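Local atomic coordinates of N-terminal acetyltransferase-like protein (Chaetomium thermophilum, PDB entry 5NNP), a protein that probably serves as the TPR-repeat auxiliary subunit of a NatA-type N-terminal acetyltransferase, acting as a helical scaffold for its partner in the transfer of acetyl groups. Residues Asn91-Phe94 with Asp95-Ile98; Arg116-Ala119 with Val120-Gln124; Phe517-Trp520 with Gln521-Phe525; Leu662-Ile665 with Leu666-Pro670. All blocks are in the same frame, centred on the assembly; numbering follows the deposited sequence.

Interaction 1: Asn91-Phe94 with Asp95-Ile98; sequences NKNF and DEAI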
loop_
_atom_site.group_PDB
_atom_site.type_symbol
_atom_site.label_atom_id
_atom_site.label_comp_id
_atom_site.label_asym_id
_atom_site.label_seq_id
_atom_site.Cartn_x
_atom_site.Cartn_y
_atom_site.Cartn_z
ATOM N N ASN A 91 5.184 17.292 -18.274
ATOM C CA ASN A 91 4.193 17.988 -17.453
ATOM C C ASN A 91 3.112 17.050 -16.923
ATOM O O ASN A 91 2.052 17.486 -16.488
ATOM C CB ASN A 91 3.553 19.133 -18.241
ATOM C CG ASN A 91 4.487 20.336 -18.386
ATOM O OD1 ASN A 91 4.547 21.199 -17.507
ATOM N ND2 ASN A 91 5.220 20.396 -19.500
ATOM N N LYS A 92 3.405 15.757 -16.978
ATOM C CA LYS A 92 2.589 14.717 -16.360
ATOM C C LYS A 92 1.195 14.549 -16.961
ATOM O O LYS A 92 0.356 13.865 -16.378
ATOM C CB LYS A 92 2.470 14.976 -14.864
ATOM C CG LYS A 92 3.812 15.045 -14.179
ATOM C CD LYS A 92 4.737 13.989 -14.740
ATOM C CE LYS A 92 6.143 14.178 -14.210
ATOM N NZ LYS A 92 6.116 14.226 -12.739
ATOM N N ASN A 93 0.963 15.158 -18.120
ATOM C CA ASN A 93 -0.261 14.931 -18.877
ATOM C C ASN A 93 -0.099 13.766 -19.844
ATOM O O ASN A 93 0.043 13.943 -21.059
ATOM C CB ASN A 93 -0.675 16.180 -19.645
ATOM C CG ASN A 93 -2.023 16.018 -20.340
ATOM O OD1 ASN A 93 -2.600 14.924 -20.389
ATOM N ND2 ASN A 93 -2.529 17.113 -20.891
ATOM N N PHE A 94 -0.144 12.567 -19.295
ATOM C CA PHE A 94 0.106 11.356 -20.055
ATOM C C PHE A 94 -0.924 11.115 -21.139
ATOM O O PHE A 94 -0.676 10.399 -22.098
ATOM C CB PHE A 94 0.152 10.162 -19.106
ATOM C CG PHE A 94 1.250 10.260 -18.084
ATOM C CD1 PHE A 94 2.399 10.994 -18.361
ATOM C CD2 PHE A 94 1.134 9.638 -16.856
ATOM C CE1 PHE A 94 3.415 11.091 -17.441
ATOM C CE2 PHE A 94 2.134 9.730 -15.937
ATOM C CZ PHE A 94 3.290 10.458 -16.227
ATOM N N ASP A 95 -2.093 11.704 -21.000
ATOM C CA ASP A 95 -3.120 11.386 -21.961
ATOM C C ASP A 95 -2.880 12.151 -23.242
ATOM O O ASP A 95 -3.018 11.603 -24.335
ATOM C CB ASP A 95 -4.505 11.675 -21.402
ATOM C CG ASP A 95 -5.489 10.588 -21.743
ATOM O OD1 ASP A 95 -5.481 9.551 -21.036
ATOM O OD2 ASP A 95 -6.240 10.759 -22.733
ATOM N N GLU A 96 -2.505 13.416 -23.112
ATOM C CA GLU A 96 -2.207 14.220 -24.285
ATOM C C GLU A 96 -0.888 13.752 -24.883
ATOM O O GLU A 96 -0.663 13.872 -26.083
ATOM C CB GLU A 96 -2.170 15.707 -23.935
ATOM C CG GLU A 96 -3.531 16.254 -23.544
ATOM C CD GLU A 96 -4.497 16.333 -24.718
ATOM O OE1 GLU A 96 -4.194 17.056 -25.705
ATOM O OE2 GLU A 96 -5.560 15.672 -24.649
ATOM N N ALA A 97 -0.026 13.193 -24.043
ATOM C CA ALA A 97 1.219 12.611 -24.527
ATOM C C ALA A 97 0.931 11.442 -25.471
ATOM O O ALA A 97 1.543 11.333 -26.552
ATOM C CB ALA A 97 2.077 12.159 -23.369
ATOM N N ILE A 98 -0.011 10.583 -25.067
ATOM C CA ILE A 98 -0.338 9.398 -25.856
ATOM C C ILE A 98 -0.798 9.784 -27.270
ATOM O O ILE A 98 -0.336 9.212 -28.249
ATOM C CB ILE A 98 -1.408 8.532 -25.162
ATOM C CG1 ILE A 98 -0.785 7.745 -24.007
ATOM C CG2 ILE A 98 -2.015 7.543 -26.141
ATOM C CD1 ILE A 98 -1.782 7.036 -23.094
#
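N93 carries its CG trans to its own backbone N (chi1 -174°), which swings the amide forward over the first turn of helix 94-107, while E96, bent at chi2, folds its CB and CG back against the same amide. N93 is the N-cap of this helix, a place well suited to asparagine because the short side chain sets an acceptor close to backbone N-H groups that have no preceding carbonyl. Its OD1 takes a nearly straight bond (168°) from E96 N at 3.1 Å, the donor rising above the amide plane. D95 N adds a weak bond to the same OD1 at 3.3 Å. The main chain then takes over: A97 N binds N93 O at 3.1 Å, and I98 N binds F94 O at 3.0 Å. Just before the cap, positive-phi K92 is the C-prime residue of the Schellman motif that ends helix 78-90, so one helix stops and the next starts within a very short turn of the predicted TPR repeat. K92 NZ forms a salt bridge with E522, and the ring of F94, with K92 O over one face, meets the ring of F525. A97, small and buried, fits against Y88 and L121. With two amide hydrogens drawn to one side-chain oxygen, and acidic D95 and E96 in the first turn, the positive end of the helix dipole is probably partly offset.

Interaction 2: Arg116-Ala119 with Val120-Gln124; sequences RDLA and VLQIQ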
loop_
_atom_site.group_PDB
_atom_site.type_symbol
_atom_site.label_atom_id
_atom_site.label_comp_id
_atom_site.label_asym_id
_atom_site.label_seq_id
_atom_site.Cartn_x
_atom_site.Cartn_y
_atom_site.Cartn_z
ATOM N N ARG A 116 8.399 2.470 -27.949
ATOM C CA ARG A 116 8.738 2.055 -26.590
ATOM C C ARG A 116 8.053 2.945 -25.559
ATOM O O ARG A 116 7.445 2.452 -24.611
ATOM C CB ARG A 116 10.253 2.078 -26.396
ATOM C CG ARG A 116 10.740 1.563 -25.067
ATOM C CD ARG A 116 12.258 1.398 -25.083
ATOM N NE ARG A 116 12.953 2.536 -25.692
ATOM C CZ ARG A 116 13.427 3.579 -25.010
ATOM N NH1 ARG A 116 13.279 3.630 -23.688
ATOM N NH2 ARG A 116 14.049 4.573 -25.643
ATOM N N ASP A 117 8.125 4.254 -25.779
ATOM C CA ASP A 117 7.657 5.228 -24.810
ATOM C C ASP A 117 6.150 5.330 -24.797
ATOM O O ASP A 117 5.544 5.494 -23.737
ATOM C CB ASP A 117 8.299 6.574 -25.088
ATOM C CG ASP A 117 9.785 6.573 -24.761
ATOM O OD1 ASP A 117 10.192 5.829 -23.843
ATOM O OD2 ASP A 117 10.551 7.302 -25.419
ATOM N N LEU A 118 5.546 5.185 -25.969
ATOM C CA LEU A 118 4.093 5.169 -26.090
ATOM C C LEU A 118 3.472 3.976 -25.360
ATOM O O LEU A 118 2.462 4.098 -24.677
ATOM C CB LEU A 118 3.695 5.134 -27.568
ATOM C CG LEU A 118 2.239 4.815 -27.866
ATOM C CD1 LEU A 118 1.352 5.984 -27.471
ATOM C CD2 LEU A 118 2.073 4.468 -29.335
ATOM N N ALA A 119 4.079 2.815 -25.529
ATOM C CA ALA A 119 3.556 1.599 -24.936
ATOM C C ALA A 119 3.515 1.743 -23.424
ATOM O O ALA A 119 2.557 1.319 -22.767
ATOM C CB ALA A 119 4.413 0.398 -25.340
ATOM N N VAL A 120 4.574 2.341 -22.884
ATOM C CA VAL A 120 4.668 2.564 -21.451
ATOM C C VAL A 120 3.526 3.482 -21.021
ATOM O O VAL A 120 2.771 3.161 -20.116
ATOM C CB VAL A 120 6.032 3.176 -21.045
ATOM C CG1 VAL A 120 6.002 3.579 -19.608
ATOM C CG2 VAL A 120 7.173 2.185 -21.309
ATOM N N LEU A 121 3.393 4.612 -21.705
ATOM C CA LEU A 121 2.332 5.573 -21.417
ATOM C C LEU A 121 0.953 4.923 -21.488
ATOM O O LEU A 121 0.082 5.180 -20.648
ATOM C CB LEU A 121 2.412 6.764 -22.384
ATOM C CG LEU A 121 3.573 7.753 -22.224
ATOM C CD1 LEU A 121 3.736 8.578 -23.467
ATOM C CD2 LEU A 121 3.345 8.672 -21.028
ATOM N N GLN A 122 0.752 4.069 -22.482
ATOM C CA GLN A 122 -0.558 3.466 -22.670
ATOM C C GLN A 122 -0.959 2.549 -21.514
ATOM O O GLN A 122 -2.114 2.577 -21.071
ATOM C CB GLN A 122 -0.607 2.689 -23.976
ATOM C CG GLN A 122 -0.777 3.551 -25.196
ATOM C CD GLN A 122 -0.478 2.787 -26.476
ATOM O OE1 GLN A 122 0.520 2.061 -26.567
ATOM N NE2 GLN A 122 -1.349 2.938 -27.468
ATOM N N ILE A 123 -0.027 1.722 -21.039
ATOM C CA ILE A 123 -0.364 0.840 -19.931
ATOM C C ILE A 123 -0.498 1.675 -18.645
ATOM O O ILE A 123 -1.377 1.412 -17.818
ATOM C CB ILE A 123 0.657 -0.311 -19.747
ATOM C CG1 ILE A 123 0.149 -1.318 -18.708
ATOM C CG2 ILE A 123 2.011 0.217 -19.337
ATOM C CD1 ILE A 123 -1.297 -1.818 -18.936
ATOM N N GLN A 124 0.336 2.703 -18.505
ATOM C CA GLN A 124 0.213 3.620 -17.374
ATOM C C GLN A 124 -1.185 4.227 -17.270
ATOM O O GLN A 124 -1.643 4.513 -16.171
ATOM C CB GLN A 124 1.218 4.757 -17.460
ATOM C CG GLN A 124 1.038 5.779 -16.332
ATOM C CD GLN A 124 1.539 5.261 -14.992
ATOM O OE1 GLN A 124 2.395 4.372 -14.929
ATOM N NE2 GLN A 124 0.998 5.792 -13.920
#
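L118 and Q122, one turn apart, make the main side-chain meeting of this contact. L118 CG lies 3.5 Å from Q122 OE1, and its CD1 branch reaches Q122 CD at 3.8 Å, so the leucine rests obliquely against the extended glutamine. That glutamine chain starts beside its own backbone N (chi1 -78°), which turns it back over the preceding turn; its OE1 is hydrogen-bonded to S134 OG, giving the buried amide oxygen a polar partner. Two further apolar side chains touch backbone oxygens: V120 CG2 sits 3.3 Å from R116 O, and L121 CG lies 3.4 Å from D117 O. All of this belongs to helix 112-124, part of a tetratricopeptide-repeat region in which antiparallel helices stack side by side. Accordingly its faces are divided between neighbours: L121 faces F94, I98 and Y101 of helix 94-107, whereas small A119 allows close approach to S134 and M138 of helix 128-141. Among the backbone hydrogen bonds, Q122 N to L118 O (2.8 Å) runs almost in line with the carbonyl. L121 N to D117 O is the straightest at its hydrogen, at 169°, and I123 N binds A119 O at 3.1 Å, but V120 N holds R116 O only weakly. As for charge, D117 OD1 lies over one face of the R116 guanidinium, 3.8 Å from NH1, a long ion pair held by charge alone, since no N-H points at the oxygen.

Interaction 3: Phe517-Trp520 with Gln521-Phe525; sequences FDTW and QEDQF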
loop_
_atom_site.group_PDB
_atom_site.type_symbol
_atom_site.label_atom_id
_atom_site.label_comp_id
_atom_site.label_asym_id
_atom_site.label_seq_id
_atom_site.Cartn_x
_atom_site.Cartn_y
_atom_site.Cartn_z
ATOM N N PHE A 517 -0.341 10.936 -3.009
ATOM C CA PHE A 517 -1.060 9.872 -3.706
ATOM C C PHE A 517 -0.856 9.992 -5.213
ATOM O O PHE A 517 -0.784 8.985 -5.905
ATOM C CB PHE A 517 -2.544 9.843 -3.328
ATOM C CG PHE A 517 -2.838 8.900 -2.188
ATOM C CD1 PHE A 517 -3.183 7.581 -2.428
ATOM C CD2 PHE A 517 -2.695 9.309 -0.870
ATOM C CE1 PHE A 517 -3.424 6.698 -1.375
ATOM C CE2 PHE A 517 -2.926 8.415 0.193
ATOM C CZ PHE A 517 -3.295 7.118 -0.068
ATOM N N ASP A 518 -0.688 11.203 -5.723
ATOM C CA ASP A 518 -0.383 11.351 -7.140
ATOM C C ASP A 518 0.962 10.693 -7.441
ATOM O O ASP A 518 1.143 10.084 -8.487
ATOM C CB ASP A 518 -0.362 12.820 -7.563
ATOM C CG ASP A 518 -1.762 13.423 -7.694
ATOM O OD1 ASP A 518 -2.752 12.655 -7.750
ATOM O OD2 ASP A 518 -1.863 14.673 -7.747
ATOM N N THR A 519 1.890 10.794 -6.499
ATOM C CA THR A 519 3.228 10.265 -6.693
ATOM C C THR A 519 3.212 8.749 -6.721
ATOM O O THR A 519 3.832 8.121 -7.574
ATOM C CB THR A 519 4.167 10.723 -5.595
ATOM O OG1 THR A 519 4.346 12.134 -5.690
ATOM C CG2 THR A 519 5.525 10.012 -5.716
ATOM N N TRP A 520 2.507 8.176 -5.757
ATOM C CA TRP A 520 2.325 6.746 -5.664
ATOM C C TRP A 520 1.744 6.203 -6.967
ATOM O O TRP A 520 2.131 5.127 -7.437
ATOM C CB TRP A 520 1.425 6.436 -4.472
ATOM C CG TRP A 520 2.124 6.660 -3.161
ATOM C CD1 TRP A 520 3.407 7.083 -2.987
ATOM C CD2 TRP A 520 1.591 6.442 -1.844
ATOM N NE1 TRP A 520 3.706 7.155 -1.648
ATOM C CE2 TRP A 520 2.616 6.762 -0.926
ATOM C CE3 TRP A 520 0.347 6.021 -1.352
ATOM C CZ2 TRP A 520 2.432 6.679 0.462
ATOM C CZ3 TRP A 520 0.167 5.933 0.036
ATOM C CH2 TRP A 520 1.205 6.256 0.921
ATOM N N GLN A 521 0.834 6.964 -7.570
ATOM C CA GLN A 521 0.262 6.534 -8.835
ATOM C C GLN A 521 1.281 6.616 -9.966
ATOM O O GLN A 521 1.214 5.868 -10.931
ATOM C CB GLN A 521 -0.964 7.365 -9.198
ATOM C CG GLN A 521 -1.621 6.882 -10.484
ATOM C CD GLN A 521 -2.891 7.627 -10.835
ATOM O OE1 GLN A 521 -3.364 8.486 -10.094
ATOM N NE2 GLN A 521 -3.449 7.298 -11.982
ATOM N N GLU A 522 2.227 7.529 -9.845
ATOM C CA GLU A 522 3.185 7.750 -10.904
ATOM C C GLU A 522 4.395 6.827 -10.701
ATOM O O GLU A 522 5.162 6.554 -11.637
ATOM C CB GLU A 522 3.593 9.220 -10.948
ATOM C CG GLU A 522 4.540 9.553 -12.085
ATOM C CD GLU A 522 4.803 11.052 -12.222
ATOM O OE1 GLU A 522 5.737 11.420 -12.976
ATOM O OE2 GLU A 522 4.073 11.860 -11.591
ATOM N N ASP A 523 4.525 6.323 -9.477
ATOM C CA ASP A 523 5.635 5.453 -9.105
ATOM C C ASP A 523 5.669 4.142 -9.898
ATOM O O ASP A 523 6.729 3.558 -10.093
ATOM C CB ASP A 523 5.588 5.143 -7.600
ATOM C CG ASP A 523 6.226 6.239 -6.767
ATOM O OD1 ASP A 523 6.997 7.037 -7.348
ATOM O OD2 ASP A 523 5.969 6.309 -5.542
ATOM N N GLN A 524 4.512 3.689 -10.365
ATOM C CA GLN A 524 4.432 2.426 -11.083
ATOM C C GLN A 524 5.005 2.556 -12.511
ATOM O O GLN A 524 5.139 1.564 -13.229
ATOM C CB GLN A 524 2.983 1.963 -11.133
ATOM C CG GLN A 524 2.152 2.891 -11.999
ATOM C CD GLN A 524 0.686 2.514 -12.062
ATOM O OE1 GLN A 524 0.329 1.360 -12.301
ATOM N NE2 GLN A 524 -0.171 3.495 -11.860
ATOM N N PHE A 525 5.371 3.776 -12.898
ATOM C CA PHE A 525 5.689 4.104 -14.286
ATOM C C PHE A 525 6.909 3.364 -14.856
ATOM O O PHE A 525 6.856 2.793 -15.947
ATOM C CB PHE A 525 5.893 5.619 -14.419
ATOM C CG PHE A 525 5.910 6.113 -15.851
ATOM C CD1 PHE A 525 7.071 6.071 -16.609
ATOM C CD2 PHE A 525 4.761 6.604 -16.441
ATOM C CE1 PHE A 525 7.084 6.529 -17.925
ATOM C CE2 PHE A 525 4.768 7.057 -17.752
ATOM C CZ PHE A 525 5.929 7.021 -18.497
#
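The C-terminal turns of helix 503-523, in the NatA auxiliary-subunit region, bring the carboxylate of D523 back across T519 and W520. With chi1 at -83°, CG of D523 stands beside its own backbone N, and the group lies back along the helix. T519 CG2 meets it at 3.7 Å from OD1, a methyl-to-carboxylate touch in which the branched threonine offers its apolar arm. On the indole side, D523 OD2 is 3.7 Å from W520 CD1, with ring and carboxylate planes 36° apart. In the main chain, Q521 N bonds regularly to F517 O at 3.1 Å. Near the end of the helix the amides each share weak bonds between two carbonyls, E522 N with D518 O and T519 O, D523 N with T519 O and W520 O. On its flank, W520 CE3 lies over one face of the F517 ring at 3.8 Å. D518 and Q521 both bind R551, and W520 NE1 bonds to Q485. F517 and W520, large and buried, pack on I487 of helix 487-499 and on L550, while Q524 touches M543 and E547 of helix 537-547.

Interaction 4: Leu662-Ile665 with Leu666-Pro670; sequences LNYI and LQFSP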
loop_
_atom_site.group_PDB
_atom_site.type_symbol
_atom_site.label_atom_id
_atom_site.label_comp_id
_atom_site.label_asym_id
_atom_site.label_seq_id
_atom_site.Cartn_x
_atom_site.Cartn_y
_atom_site.Cartn_z
ATOM N N LEU A 662 -13.178 15.033 -3.547
ATOM C CA LEU A 662 -14.457 14.347 -3.438
ATOM C C LEU A 662 -14.641 13.248 -4.491
ATOM O O LEU A 662 -15.092 12.147 -4.172
ATOM C CB LEU A 662 -15.593 15.362 -3.541
ATOM C CG LEU A 662 -16.992 14.764 -3.475
ATOM C CD1 LEU A 662 -17.200 14.118 -2.112
ATOM C CD2 LEU A 662 -18.050 15.826 -3.782
ATOM N N ASN A 663 -14.300 13.557 -5.740
ATOM C CA ASN A 663 -14.375 12.589 -6.836
ATOM C C ASN A 663 -13.706 11.251 -6.527
ATOM O O ASN A 663 -14.250 10.184 -6.818
ATOM C CB ASN A 663 -13.745 13.162 -8.107
ATOM C CG ASN A 663 -14.531 14.325 -8.694
ATOM O OD1 ASN A 663 -15.749 14.457 -8.498
ATOM N ND2 ASN A 663 -13.831 15.173 -9.435
ATOM N N TYR A 664 -12.518 11.302 -5.941
ATOM C CA TYR A 664 -11.834 10.072 -5.554
ATOM C C TYR A 664 -12.551 9.394 -4.409
ATOM O O TYR A 664 -12.570 8.167 -4.321
ATOM C CB TYR A 664 -10.396 10.349 -5.149
ATOM C CG TYR A 664 -9.466 10.603 -6.299
ATOM C CD1 TYR A 664 -9.668 9.988 -7.531
ATOM C CD2 TYR A 664 -8.369 11.444 -6.154
ATOM C CE1 TYR A 664 -8.808 10.207 -8.585
ATOM C CE2 TYR A 664 -7.512 11.669 -7.197
ATOM C CZ TYR A 664 -7.737 11.044 -8.412
ATOM O OH TYR A 664 -6.876 11.251 -9.451
ATOM N N ILE A 665 -13.110 10.199 -3.512
ATOM C CA ILE A 665 -13.812 9.659 -2.361
ATOM C C ILE A 665 -14.994 8.837 -2.817
ATOM O O ILE A 665 -15.138 7.685 -2.437
ATOM C CB ILE A 665 -14.300 10.764 -1.419
ATOM C CG1 ILE A 665 -13.113 11.560 -0.875
ATOM C CG2 ILE A 665 -15.121 10.172 -0.286
ATOM C CD1 ILE A 665 -13.481 12.539 0.237
ATOM N N LEU A 666 -15.830 9.446 -3.649
ATOM C CA LEU A 666 -17.040 8.799 -4.154
ATOM C C LEU A 666 -16.744 7.660 -5.122
ATOM O O LEU A 666 -17.523 6.709 -5.228
ATOM C CB LEU A 666 -17.947 9.823 -4.842
ATOM C CG LEU A 666 -18.528 10.921 -3.951
ATOM C CD1 LEU A 666 -19.322 11.881 -4.816
ATOM C CD2 LEU A 666 -19.392 10.354 -2.814
ATOM N N GLN A 667 -15.633 7.756 -5.843
ATOM C CA GLN A 667 -15.331 6.750 -6.842
ATOM C C GLN A 667 -14.594 5.551 -6.276
ATOM O O GLN A 667 -14.729 4.445 -6.795
ATOM C CB GLN A 667 -14.507 7.340 -7.969
ATOM C CG GLN A 667 -14.035 6.284 -8.943
ATOM C CD GLN A 667 -13.022 6.810 -9.920
ATOM O OE1 GLN A 667 -12.657 7.988 -9.875
ATOM N NE2 GLN A 667 -12.556 5.943 -10.816
ATOM N N PHE A 668 -13.814 5.750 -5.218
ATOM C CA PHE A 668 -13.007 4.645 -4.714
ATOM C C PHE A 668 -13.494 4.142 -3.368
ATOM O O PHE A 668 -13.207 3.009 -3.000
ATOM C CB PHE A 668 -11.524 5.045 -4.664
ATOM C CG PHE A 668 -10.888 5.109 -6.030
ATOM C CD1 PHE A 668 -10.564 3.943 -6.713
ATOM C CD2 PHE A 668 -10.675 6.324 -6.663
ATOM C CE1 PHE A 668 -10.001 4.002 -7.992
ATOM C CE2 PHE A 668 -10.129 6.379 -7.943
ATOM C CZ PHE A 668 -9.792 5.226 -8.602
ATOM N N SER A 669 -14.273 4.954 -2.665
ATOM C CA SER A 669 -14.813 4.573 -1.358
ATOM C C SER A 669 -16.336 4.742 -1.284
ATOM O O SER A 669 -16.863 5.245 -0.288
ATOM C CB SER A 669 -14.156 5.403 -0.250
ATOM O OG SER A 669 -12.740 5.324 -0.301
ATOM N N PRO A 670 -17.052 4.321 -2.334
ATOM C CA PRO A 670 -18.500 4.557 -2.332
ATOM C C PRO A 670 -19.223 3.926 -1.148
ATOM O O PRO A 670 -20.251 4.465 -0.733
ATOM C CB PRO A 670 -18.967 3.918 -3.644
ATOM C CG PRO A 670 -17.910 2.958 -4.002
ATOM C CD PRO A 670 -16.622 3.557 -3.515
HETATM O O HOH W 1 -11.740 7.301 -1.809
#
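The rings of Y664 and F668 lie side by side and point the same way, their centroids 5.9 Å apart and their planes inclined at 53°, an oblique pairing. Their touching corners are Y664 CD1 and F668 CE2, at 3.7 Å. One face of the F668 ring carries Q667 CG toward its rim, and its edge meets Y664 O, which stands 3.5 Å from F668 CD2. At the edge of the tyrosine, near its plane, lies Q667 OE1, while R551 makes a cation-pi contact with the same ring, an interaction for which an electron-rich phenol is apt. Elsewhere on the helix, L662 CD1 rests on L666 CG at 3.9 Å. L666 packs on Q676 and Y683 of helix 673-685; L662 touches that helix too but also V564 of helix 554-572, the helix on which I665 packs through F557 and A560. The straightest backbone bond runs from L666 N to L662 O (169°). F668 N binds Y664 O at 2.9 Å, and the last bond of the series joins S669 N to I665 O. A water 2.8 Å from Y664 O also hydrogen-bonds to S669 OG and may bridge them, though other acceptors compete for its protons. The chain leaves helical angles at S669, and P670, with no N-H to give, follows: the C-terminal end of helix 654-668, within a paired-helix solenoid of the TPR clan.

From the N terminus, the four contacts come strictly in series; each is local, within a helix or, in interaction 1, across the turn that leads into one, so none closes a long loop, nests in another or crosses it. Interaction 1 starts helix 94-107 and packs directly on interaction 2 in the next helix, where I98 CD1 meets L121 O at 3.6 Å. Both then meet interaction 3, some 400 residues on: interaction 1 through K92 with E522 and F94 with F525, interaction 2 through Q124 NE2, probably hydrogen-bonded to Q521 O, and V120 on F525. The N-terminal TPR helices are thereby tied to the auxiliary-subunit region. Interaction 4 does not touch interaction 3, but R551 reaches residues of both.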